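Enolase (alpha proteobacterium BAL199, PDB 3UGV) probably acts as a magnesium-dependent lyase of the enolase superfamily, although its physiological substrate is not established. Local coordinates at residues Ala35-Leu40 with Tyr85-Leu90. Numbering follows the deposited sequence.
Sequences ARPVLL and YLVPAL
A35 aims its methyl group at the helix and meets L90 there, its CB lying 3.7 Å from CD1 of L90, whose longer branched chain reaches out to it. So small a side chain suits a point where the CA atoms of A35 and V87 come within 6.0 Å of each other. The same methyl reaches V87 more loosely, 4.3 Å from CB of A35 to CG2 of V87, so it sits against residues three apart on the helix. The backbone N of A35 hydrogen-bonds H91, next along the helix.

R36 points away from the helix and forms a salt bridge with E381. This is the alpha-plus-beta capping domain of the enolase superfamily: strand 30-47 is an outer strand of the three-stranded antiparallel sheet, helix 83-97 packs along one face of it, and the segments 35-40 and 85-90 run nearly antiparallel, at 168°.

P37 faces the helix again. Its rigid, apolar ring crosses the V87 side chain at about a right angle, with CD of P37 4.2 Å from CG2 of V87; lacking an N-H, it bonds the backbone of V389 through its carbonyl. With CG1 roughly anti to the backbone N (chi1 153°), V87 turns CG2 to the strand, and the short, beta-branched valine makes this loose contact without a flexible arm. Beyond P37 the strand diverges, and L40 packs instead on L58 of strand 52-65.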
ATOM      1  N   ALA F  35      30.871  38.567  -6.127  1.00 47.47           N
ATOM      2  CA  ALA F  35      31.007  37.314  -6.856  1.00 45.04           C
ATOM      3  C   ALA F  35      31.880  37.504  -8.088  1.00 48.58           C
ATOM      4  O   ALA F  35      31.609  38.367  -8.929  1.00 47.79           O
ATOM      5  CB  ALA F  35      29.641  36.775  -7.250  1.00 40.51           C
ATOM      6  N   ARG F  36      32.927  36.688  -8.180  1.00 43.90           N
ATOM      7  CA  ARG F  36      33.895  36.774  -9.264  1.00 42.14           C
ATOM      8  C   ARG F  36      33.988  35.451 -10.006  1.00 45.39           C
ATOM      9  O   ARG F  36      34.378  34.441  -9.432  1.00 51.26           O
ATOM     10  CB  ARG F  36      35.273  37.143  -8.709  1.00 39.34           C
ATOM     11  CG  ARG F  36      35.336  38.534  -8.103  1.00 48.64           C
ATOM     12  CD  ARG F  36      36.728  38.849  -7.600  1.00 49.97           C
ATOM     13  NE  ARG F  36      37.034  38.159  -6.351  1.00 49.37           N
ATOM     14  CZ  ARG F  36      38.268  37.921  -5.918  1.00 52.94           C
ATOM     15  NH1 ARG F  36      39.311  38.310  -6.642  1.00 55.95           N
ATOM     16  NH2 ARG F  36      38.462  37.291  -4.766  1.00 53.90           N
ATOM     17  N   PRO F  37      33.637  35.452 -11.294  1.00 41.36           N
ATOM     18  CA  PRO F  37      33.704  34.213 -12.068  1.00 39.70           C
ATOM     19  C   PRO F  37      35.128  33.923 -12.536  1.00 41.85           C
ATOM     20  O   PRO F  37      35.820  34.829 -12.991  1.00 47.72           O
ATOM     21  CB  PRO F  37      32.805  34.518 -13.270  1.00 37.14           C
ATOM     22  CG  PRO F  37      32.961  35.989 -13.469  1.00 44.13           C
ATOM     23  CD  PRO F  37      33.132  36.582 -12.093  1.00 42.18           C
ATOM     24  N   VAL F  38      35.571  32.680 -12.402  1.00 36.34           N
ATOM     25  CA  VAL F  38      36.834  32.289 -13.003  1.00 38.15           C
ATOM     26  C   VAL F  38      36.667  30.980 -13.759  1.00 39.31           C
ATOM     27  O   VAL F  38      35.633  30.326 -13.655  1.00 40.36           O
ATOM     28  CB  VAL F  38      37.982  32.190 -11.977  1.00 39.98           C
ATOM     29  CG1 VAL F  38      37.879  33.319 -10.970  1.00 45.56           C
ATOM     30  CG2 VAL F  38      37.965  30.866 -11.283  1.00 35.97           C
ATOM     31  N   LEU F  39      37.679  30.620 -14.539  1.00 36.90           N
ATOM     32  CA  LEU F  39      37.622  29.436 -15.372  1.00 39.75           C
ATOM     33  C   LEU F  39      38.994  28.804 -15.366  1.00 42.84           C
ATOM     34  O   LEU F  39      39.960  29.406 -15.834  1.00 43.33           O
ATOM     35  CB  LEU F  39      37.207  29.796 -16.806  1.00 39.29           C
ATOM     36  CG  LEU F  39      36.755  28.627 -17.693  1.00 47.33           C
ATOM     37  CD1 LEU F  39      35.362  28.153 -17.291  1.00 43.07           C
ATOM     38  CD2 LEU F  39      36.775  28.985 -19.176  1.00 44.21           C
ATOM     39  N   LEU F  40      39.088  27.598 -14.819  1.00 40.20           N
ATOM     40  CA  LEU F  40      40.373  26.927 -14.705  1.00 39.65           C
ATOM     41  C   LEU F  40      40.495  25.846 -15.760  1.00 47.37           C
ATOM     42  O   LEU F  40      39.491  25.308 -16.227  1.00 52.78           O
ATOM     43  CB  LEU F  40      40.555  26.315 -13.317  1.00 43.93           C
ATOM     44  CG  LEU F  40      40.384  27.226 -12.101  1.00 39.09           C
ATOM     45  CD1 LEU F  40      40.683  26.443 -10.831  1.00 34.13           C
ATOM     46  CD2 LEU F  40      41.268  28.470 -12.196  1.00 39.68           C
ATOM     47  N   TYR F  85      24.284  34.155 -15.433  1.00 43.33           N
ATOM     48  CA  TYR F  85      22.976  34.276 -14.806  1.00 44.45           C
ATOM     49  C   TYR F  85      23.160  34.365 -13.295  1.00 46.19           C
ATOM     50  O   TYR F  85      22.468  35.130 -12.619  1.00 44.00           O
ATOM     51  CB  TYR F  85      22.059  33.097 -15.139  1.00 45.34           C
ATOM     52  CG  TYR F  85      22.212  32.487 -16.519  1.00 46.20           C
ATOM     53  CD1 TYR F  85      22.547  33.259 -17.632  1.00 43.06           C
ATOM     54  CD2 TYR F  85      22.018  31.122 -16.702  1.00 43.06           C
ATOM     55  CE1 TYR F  85      22.689  32.672 -18.891  1.00 44.36           C
ATOM     56  CE2 TYR F  85      22.153  30.531 -17.939  1.00 35.15           C
ATOM     57  CZ  TYR F  85      22.488  31.298 -19.033  1.00 41.78           C
ATOM     58  OH  TYR F  85      22.618  30.668 -20.257  1.00 41.86           O
ATOM     59  N   LEU F  86      24.108  33.585 -12.780  1.00 46.80           N
ATOM     60  CA  LEU F  86      24.327  33.451 -11.339  1.00 42.73           C
ATOM     61  C   LEU F  86      24.981  34.673 -10.708  1.00 47.55           C
ATOM     62  O   LEU F  86      24.605  35.069  -9.607  1.00 47.14           O
ATOM     63  CB  LEU F  86      25.147  32.195 -11.012  1.00 33.27           C
ATOM     64  CG  LEU F  86      24.430  30.877 -11.308  1.00 33.42           C
ATOM     65  CD1 LEU F  86      25.406  29.699 -11.283  1.00 24.11           C
ATOM     66  CD2 LEU F  86      23.255  30.670 -10.354  1.00 32.20           C
ATOM     67  N   VAL F  87      25.966  35.256 -11.388  1.00 44.37           N
ATOM     68  CA  VAL F  87      26.612  36.460 -10.870  1.00 45.21           C
ATOM     69  C   VAL F  87      25.617  37.618 -10.650  1.00 53.18           C
ATOM     70  O   VAL F  87      25.581  38.216  -9.569  1.00 56.75           O
ATOM     71  CB  VAL F  87      27.765  36.918 -11.764  1.00 45.09           C
ATOM     72  CG1 VAL F  87      27.973  38.421 -11.627  1.00 49.50           C
ATOM     73  CG2 VAL F  87      29.028  36.150 -11.419  1.00 37.51           C
ATOM     74  N   PRO F  88      24.801  37.940 -11.668  1.00 46.97           N
ATOM     75  CA  PRO F  88      23.804  38.984 -11.425  1.00 47.94           C
ATOM     76  C   PRO F  88      22.843  38.576 -10.321  1.00 44.13           C
ATOM     77  O   PRO F  88      22.460  39.412  -9.518  1.00 53.66           O
ATOM     78  CB  PRO F  88      23.065  39.084 -12.763  1.00 50.18           C
ATOM     79  CG  PRO F  88      24.049  38.596 -13.767  1.00 51.00           C
ATOM     80  CD  PRO F  88      24.808  37.502 -13.073  1.00 50.46           C
ATOM     81  N   ALA F  89      22.460  37.307 -10.277  1.00 43.38           N
ATOM     82  CA  ALA F  89      21.551  36.844  -9.234  1.00 41.50           C
ATOM     83  C   ALA F  89      22.154  37.051  -7.847  1.00 43.11           C
ATOM     84  O   ALA F  89      21.459  37.439  -6.908  1.00 47.09           O
ATOM     85  CB  ALA F  89      21.194  35.387  -9.442  1.00 29.57           C
ATOM     86  N   LEU F  90      23.448  36.784  -7.725  1.00 42.23           N
ATOM     87  CA  LEU F  90      24.147  36.933  -6.456  1.00 42.00           C
ATOM     88  C   LEU F  90      24.223  38.399  -6.038  1.00 42.86           C
ATOM     89  O   LEU F  90      24.025  38.720  -4.871  1.00 40.03           O
ATOM     90  CB  LEU F  90      25.549  36.324  -6.532  1.00 33.94           C
ATOM     91  CG  LEU F  90      25.583  34.799  -6.505  1.00 42.61           C
ATOM     92  CD1 LEU F  90      26.983  34.291  -6.781  1.00 36.21           C
ATOM     93  CD2 LEU F  90      25.063  34.281  -5.178  1.00 43.13           C
TER